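Local atomic coordinates of racemase, putative (Roseobacter denitrificans, PDB entry 3TCS), a protein that binds magnesium and D-alanine in a TIM barrel of the mandelate racemase/muconate lactonizing enzyme family, and may act as a racemase or hydro-lyase. Residues A47-Q52 and T109-L114; G51-Y56 and R102-G106. All blocks are in the same frame, centred on the assembly; numbering follows the deposited sequence.

Contacts 1 and 2 are successive footholds of one strand on one helix: strand 48-52 runs roughly antiparallel to helix 98-119, meeting 109-114 first and 102-106 next, and G51 and Q52 belong to both contacts. Their centres lie 12 Å apart. Contact 1, about 18 Å from the centre of the chain, is remote from the known binding sites; contact 2, about 11 Å from it, follows the chain on from the strand toward the side where the ligands bind. There the side chain of Y56 is about 9 Å from that of the magnesium ligand E257, and about 9 Å from a bound D-alanine. T109 serves both, through Q52 and A105.

Contact 1: residues A47-Q52 and T109-L114; sequences AQGWGQ and TAIWDL
W50 gives its backbone N-H to the carboxylate of D113, the shorter of two hydrogen bonds between strand 48-52 and helix 109-114. N of W50 lies 2.7 Å from D113 OD2 in a nearly straight bond (168°), approaching on the anti side and 24° out of the carboxylate plane. D113 gets there by holding CG anti to its backbone N (chi1 -176°). The same OD2 takes a salt bridge from K117, while OD1 accepts the backbone N of W369. In the second bond, N of Q52 reaches T109 OG1 at 3.0 Å; that hydroxyl also bonds to O of A105.

Backbone packing is intimate because G49 and G51 turn bare CA atoms to the helix: a CB on G49 would run into A110 O and L114 N, and one on G51 into A110 N and T109 OG1. G51 CA sits 3.6 Å from A110 CA, and G49 CA makes a CH...O contact of 3.4 Å with A110 O. Apolar contact comes just ahead of the strand, where L114 CD1 presses on A47 CB at a tight 3.4 Å.

With an alanine in place of D113, the amides of W50 and W369 would probably lose their acceptor and K117 its charged mate. The edge strand of the N-terminal domain's antiparallel sheet, paired to strand 37-43, is thus fixed to the helix by side chains that reach its backbone N-H groups.

Contact 2: residues G51-Y56 and R102-G106; sequences GQVSTY and RAMAG
G106 CA approaches Q52 O to 3.3 Å in a CH...O contact, and it is here that the backbones of 51-56 and 102-106 come nearest: the CA atoms of V53 and G106 are 4.0 Å apart. They then diverge toward S54 and R102. A CB on G106 would run into V53 CG1, so the bare CA is what allows this approach. V53 lies across the helix turn and sets its CB 3.4 Å from R102 O; it also packs on T61 and L65 of helix 58-73.

This is the N-terminal domain of the enolase-type architecture, in which a sheet and a helical bundle sit beside a TIM barrel. Beyond the edge strand the chain continues toward the barrel, V53 and Y56 still bonded by backbone to G37 and A35, and T55 bonded through OG1 to N310.

R102 carries most of the side-chain contact. Its chain is extended from CG to NE, running alongside S54, whose CB touches R102 CG at 3.7 Å. At the far end NH1 stands 3.0 Å from T55 O, which lies in the guanidinium plane at its edge, and donates to water 1 at 3.1 Å, also in that plane. The water is 2.7 Å from both S54 O and Y56 O, though it has more acceptors in reach than protons to give, and it links the arginine to the loop backbone at its end. NE bonds to S98 OG, while NH2 crosses the dimer interface to O of K94 in the second subunit, whose F95 makes a cation-pi contact with the guanidinium.

Contact 1: residues A47-Q52 and T109-L114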
loop_
_atom_site.group_PDB
_atom_site.type_symbol
_atom_site.label_atom_id
_atom_site.label_comp_id
_atom_site.label_asym_id
_atom_site.label_seq_id
_atom_site.Cartn_x
_atom_site.Cartn_y
_atom_site.Cartn_z
ATOM N N ALA B 47 -17.926 2.471 -27.726
ATOM C CA ALA B 47 -18.783 2.381 -26.544
ATOM C C ALA B 47 -18.061 2.971 -25.337
ATOM O O ALA B 47 -16.842 2.845 -25.210
ATOM C CB ALA B 47 -19.154 0.930 -26.276
ATOM N N GLN B 48 -18.810 3.609 -24.443
ATOM C CA GLN B 48 -18.200 4.219 -23.266
ATOM C C GLN B 48 -18.890 3.872 -21.954
ATOM O O GLN B 48 -20.089 3.591 -21.918
ATOM C CB GLN B 48 -18.161 5.738 -23.428
ATOM C CG GLN B 48 -17.330 6.206 -24.622
ATOM C CD GLN B 48 -17.313 7.711 -24.766
ATOM O OE1 GLN B 48 -18.363 8.347 -24.834
ATOM N NE2 GLN B 48 -16.119 8.291 -24.817
ATOM N N GLY B 49 -18.108 3.893 -20.880
ATOM C CA GLY B 49 -18.626 3.604 -19.556
ATOM C C GLY B 49 -17.996 4.564 -18.565
ATOM O O GLY B 49 -16.872 5.018 -18.772
ATOM N N TRP B 50 -18.718 4.872 -17.492
ATOM C CA TRP B 50 -18.237 5.791 -16.467
ATOM C C TRP B 50 -18.058 5.127 -15.107
ATOM O O TRP B 50 -18.929 4.396 -14.642
ATOM C CB TRP B 50 -19.208 6.962 -16.304
ATOM C CG TRP B 50 -19.112 7.993 -17.385
ATOM C CD1 TRP B 50 -19.741 7.981 -18.599
ATOM C CD2 TRP B 50 -18.332 9.193 -17.347
ATOM N NE1 TRP B 50 -19.401 9.106 -19.317
ATOM C CE2 TRP B 50 -18.538 9.866 -18.571
ATOM C CE3 TRP B 50 -17.477 9.765 -16.394
ATOM C CZ2 TRP B 50 -17.919 11.088 -18.870
ATOM C CZ3 TRP B 50 -16.861 10.982 -16.689
ATOM C CH2 TRP B 50 -17.087 11.630 -17.918
ATOM N N GLY B 51 -16.928 5.412 -14.471
ATOM C CA GLY B 51 -16.651 4.863 -13.161
ATOM C C GLY B 51 -16.065 5.961 -12.298
ATOM O O GLY B 51 -16.111 7.139 -12.656
ATOM N N GLN B 52 -15.496 5.585 -11.162
ATOM C CA GLN B 52 -14.919 6.572 -10.269
ATOM C C GLN B 52 -13.784 5.968 -9.459
ATOM O O GLN B 52 -13.866 4.821 -9.048
ATOM C CB GLN B 52 -15.997 7.086 -9.311
ATOM C CG GLN B 52 -15.504 8.146 -8.343
ATOM C CD GLN B 52 -16.424 8.313 -7.154
ATOM O OE1 GLN B 52 -17.579 8.724 -7.294
ATOM N NE2 GLN B 52 -15.915 7.990 -5.969
ATOM N N THR B 109 -14.779 0.019 -12.338
ATOM C CA THR B 109 -16.163 0.459 -12.265
ATOM C C THR B 109 -16.664 1.064 -13.572
ATOM O O THR B 109 -17.844 0.946 -13.885
ATOM C CB THR B 109 -16.396 1.440 -11.085
ATOM O OG1 THR B 109 -15.482 2.537 -11.164
ATOM C CG2 THR B 109 -16.203 0.707 -9.754
ATOM N N ALA B 110 -15.777 1.691 -14.344
ATOM C CA ALA B 110 -16.183 2.269 -15.631
ATOM C C ALA B 110 -16.496 1.132 -16.609
ATOM O O ALA B 110 -17.401 1.233 -17.443
ATOM C CB ALA B 110 -15.066 3.156 -16.193
ATOM N N ILE B 111 -15.741 0.045 -16.498
ATOM C CA ILE B 111 -15.948 -1.109 -17.358
ATOM C C ILE B 111 -17.292 -1.762 -17.035
ATOM O O ILE B 111 -18.003 -2.187 -17.937
ATOM C CB ILE B 111 -14.779 -2.121 -17.206
ATOM C CG1 ILE B 111 -13.527 -1.535 -17.866
ATOM C CG2 ILE B 111 -15.145 -3.468 -17.810
ATOM C CD1 ILE B 111 -12.277 -2.380 -17.702
ATOM N N TRP B 112 -17.662 -1.828 -15.758
ATOM C CA TRP B 112 -18.955 -2.426 -15.427
ATOM C C TRP B 112 -20.107 -1.571 -15.953
ATOM O O TRP B 112 -21.121 -2.100 -16.403
ATOM C CB TRP B 112 -19.084 -2.652 -13.917
ATOM C CG TRP B 112 -18.287 -3.840 -13.468
ATOM C CD1 TRP B 112 -17.051 -3.832 -12.886
ATOM C CD2 TRP B 112 -18.646 -5.218 -13.632
ATOM N NE1 TRP B 112 -16.618 -5.123 -12.678
ATOM C CE2 TRP B 112 -17.578 -5.992 -13.125
ATOM C CE3 TRP B 112 -19.768 -5.875 -14.159
ATOM C CZ2 TRP B 112 -17.600 -7.394 -13.127
ATOM C CZ3 TRP B 112 -19.788 -7.271 -14.162
ATOM C CH2 TRP B 112 -18.709 -8.012 -13.648
ATOM N N ASP B 113 -19.946 -0.252 -15.907
ATOM C CA ASP B 113 -20.967 0.653 -16.422
ATOM C C ASP B 113 -21.099 0.411 -17.928
ATOM O O ASP B 113 -22.206 0.361 -18.472
ATOM C CB ASP B 113 -20.553 2.101 -16.169
ATOM C CG ASP B 113 -21.613 3.094 -16.597
ATOM O OD1 ASP B 113 -22.754 2.973 -16.113
ATOM O OD2 ASP B 113 -21.306 3.992 -17.411
ATOM N N LEU B 114 -19.958 0.264 -18.596
ATOM C CA LEU B 114 -19.941 0.025 -20.037
ATOM C C LEU B 114 -20.688 -1.262 -20.372
ATOM O O LEU B 114 -21.474 -1.301 -21.313
ATOM C CB LEU B 114 -18.496 -0.069 -20.545
ATOM C CG LEU B 114 -18.264 -0.545 -21.988
ATOM C CD1 LEU B 114 -18.961 0.374 -22.968
ATOM C CD2 LEU B 114 -16.776 -0.575 -22.274
#

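Contact 2: residues G51-Y56 and R102-G106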
loop_
_atom_site.group_PDB
_atom_site.type_symbol
_atom_site.label_atom_id
_atom_site.label_comp_id
_atom_site.label_asym_id
_atom_site.label_seq_id
_atom_site.Cartn_x
_atom_site.Cartn_y
_atom_site.Cartn_z
ATOM N N GLY B 51 -16.928 5.412 -14.471
ATOM C CA GLY B 51 -16.651 4.863 -13.161
ATOM C C GLY B 51 -16.065 5.961 -12.298
ATOM O O GLY B 51 -16.111 7.139 -12.656
ATOM N N GLN B 52 -15.496 5.585 -11.162
ATOM C CA GLN B 52 -14.919 6.572 -10.269
ATOM C C GLN B 52 -13.784 5.968 -9.459
ATOM O O GLN B 52 -13.866 4.821 -9.048
ATOM C CB GLN B 52 -15.997 7.086 -9.311
ATOM C CG GLN B 52 -15.504 8.146 -8.343
ATOM C CD GLN B 52 -16.424 8.313 -7.154
ATOM O OE1 GLN B 52 -17.579 8.724 -7.294
ATOM N NE2 GLN B 52 -15.915 7.990 -5.969
ATOM N N VAL B 53 -12.716 6.728 -9.240
ATOM C CA VAL B 53 -11.628 6.218 -8.412
ATOM C C VAL B 53 -12.063 6.534 -6.983
ATOM O O VAL B 53 -13.035 7.256 -6.772
ATOM C CB VAL B 53 -10.271 6.923 -8.702
ATOM C CG1 VAL B 53 -9.842 6.673 -10.138
ATOM C CG2 VAL B 53 -10.378 8.413 -8.416
ATOM N N SER B 54 -11.366 5.989 -5.997
ATOM C CA SER B 54 -11.727 6.274 -4.614
ATOM C C SER B 54 -11.596 7.766 -4.316
ATOM O O SER B 54 -10.731 8.437 -4.869
ATOM C CB SER B 54 -10.817 5.506 -3.658
ATOM O OG SER B 54 -11.121 5.855 -2.320
ATOM N N THR B 55 -12.449 8.282 -3.435
ATOM C CA THR B 55 -12.379 9.691 -3.046
ATOM C C THR B 55 -11.149 9.926 -2.154
ATOM O O THR B 55 -10.574 8.969 -1.620
ATOM C CB THR B 55 -13.635 10.120 -2.260
ATOM O OG1 THR B 55 -13.923 9.141 -1.252
ATOM C CG2 THR B 55 -14.832 10.258 -3.191
ATOM N N TYR B 56 -10.767 11.198 -2.011
ATOM C CA TYR B 56 -9.634 11.655 -1.196
ATOM C C TYR B 56 -8.300 11.586 -1.926
ATOM O O TYR B 56 -7.808 10.508 -2.260
ATOM C CB TYR B 56 -9.581 10.890 0.127
ATOM C CG TYR B 56 -10.857 11.065 0.909
ATOM C CD1 TYR B 56 -11.267 12.332 1.328
ATOM C CD2 TYR B 56 -11.697 9.981 1.162
ATOM C CE1 TYR B 56 -12.486 12.519 1.972
ATOM C CE2 TYR B 56 -12.922 10.155 1.810
ATOM C CZ TYR B 56 -13.309 11.428 2.208
ATOM O OH TYR B 56 -14.519 11.615 2.838
ATOM N N ARG B 102 -6.842 2.072 -5.641
ATOM C CA ARG B 102 -7.788 3.182 -5.753
ATOM C C ARG B 102 -7.941 3.568 -7.220
ATOM O O ARG B 102 -9.030 3.933 -7.669
ATOM C CB ARG B 102 -7.283 4.403 -4.981
ATOM C CG ARG B 102 -7.341 4.281 -3.471
ATOM C CD ARG B 102 -6.652 5.475 -2.814
ATOM N NE ARG B 102 -6.714 5.396 -1.357
ATOM C CZ ARG B 102 -7.462 6.183 -0.590
ATOM N NH1 ARG B 102 -8.225 7.129 -1.134
ATOM N NH2 ARG B 102 -7.452 6.017 0.725
ATOM N N ALA B 103 -6.835 3.488 -7.956
ATOM C CA ALA B 103 -6.815 3.839 -9.378
ATOM C C ALA B 103 -7.473 2.743 -10.211
ATOM O O ALA B 103 -8.299 3.021 -11.085
ATOM C CB ALA B 103 -5.370 4.057 -9.842
ATOM N N MET B 104 -7.099 1.496 -9.939
ATOM C CA MET B 104 -7.671 0.359 -10.647
ATOM C C MET B 104 -9.190 0.352 -10.505
ATOM O O MET B 104 -9.909 -0.001 -11.445
ATOM C CB MET B 104 -7.127 -0.954 -10.080
ATOM C CG MET B 104 -5.650 -1.200 -10.344
ATOM S SD MET B 104 -5.023 -2.571 -9.336
ATOM C CE MET B 104 -6.176 -3.867 -9.756
ATOM N N ALA B 105 -9.672 0.731 -9.323
ATOM C CA ALA B 105 -11.107 0.742 -9.057
ATOM C C ALA B 105 -11.867 1.622 -10.044
ATOM O O ALA B 105 -13.004 1.321 -10.409
ATOM C CB ALA B 105 -11.370 1.211 -7.625
ATOM N N GLY B 106 -11.235 2.711 -10.465
ATOM C CA GLY B 106 -11.874 3.621 -11.399
ATOM C C GLY B 106 -12.055 3.009 -12.776
ATOM O O GLY B 106 -13.084 3.209 -13.427
HETATM O O HOH W 1 -8.212 8.464 -3.934
#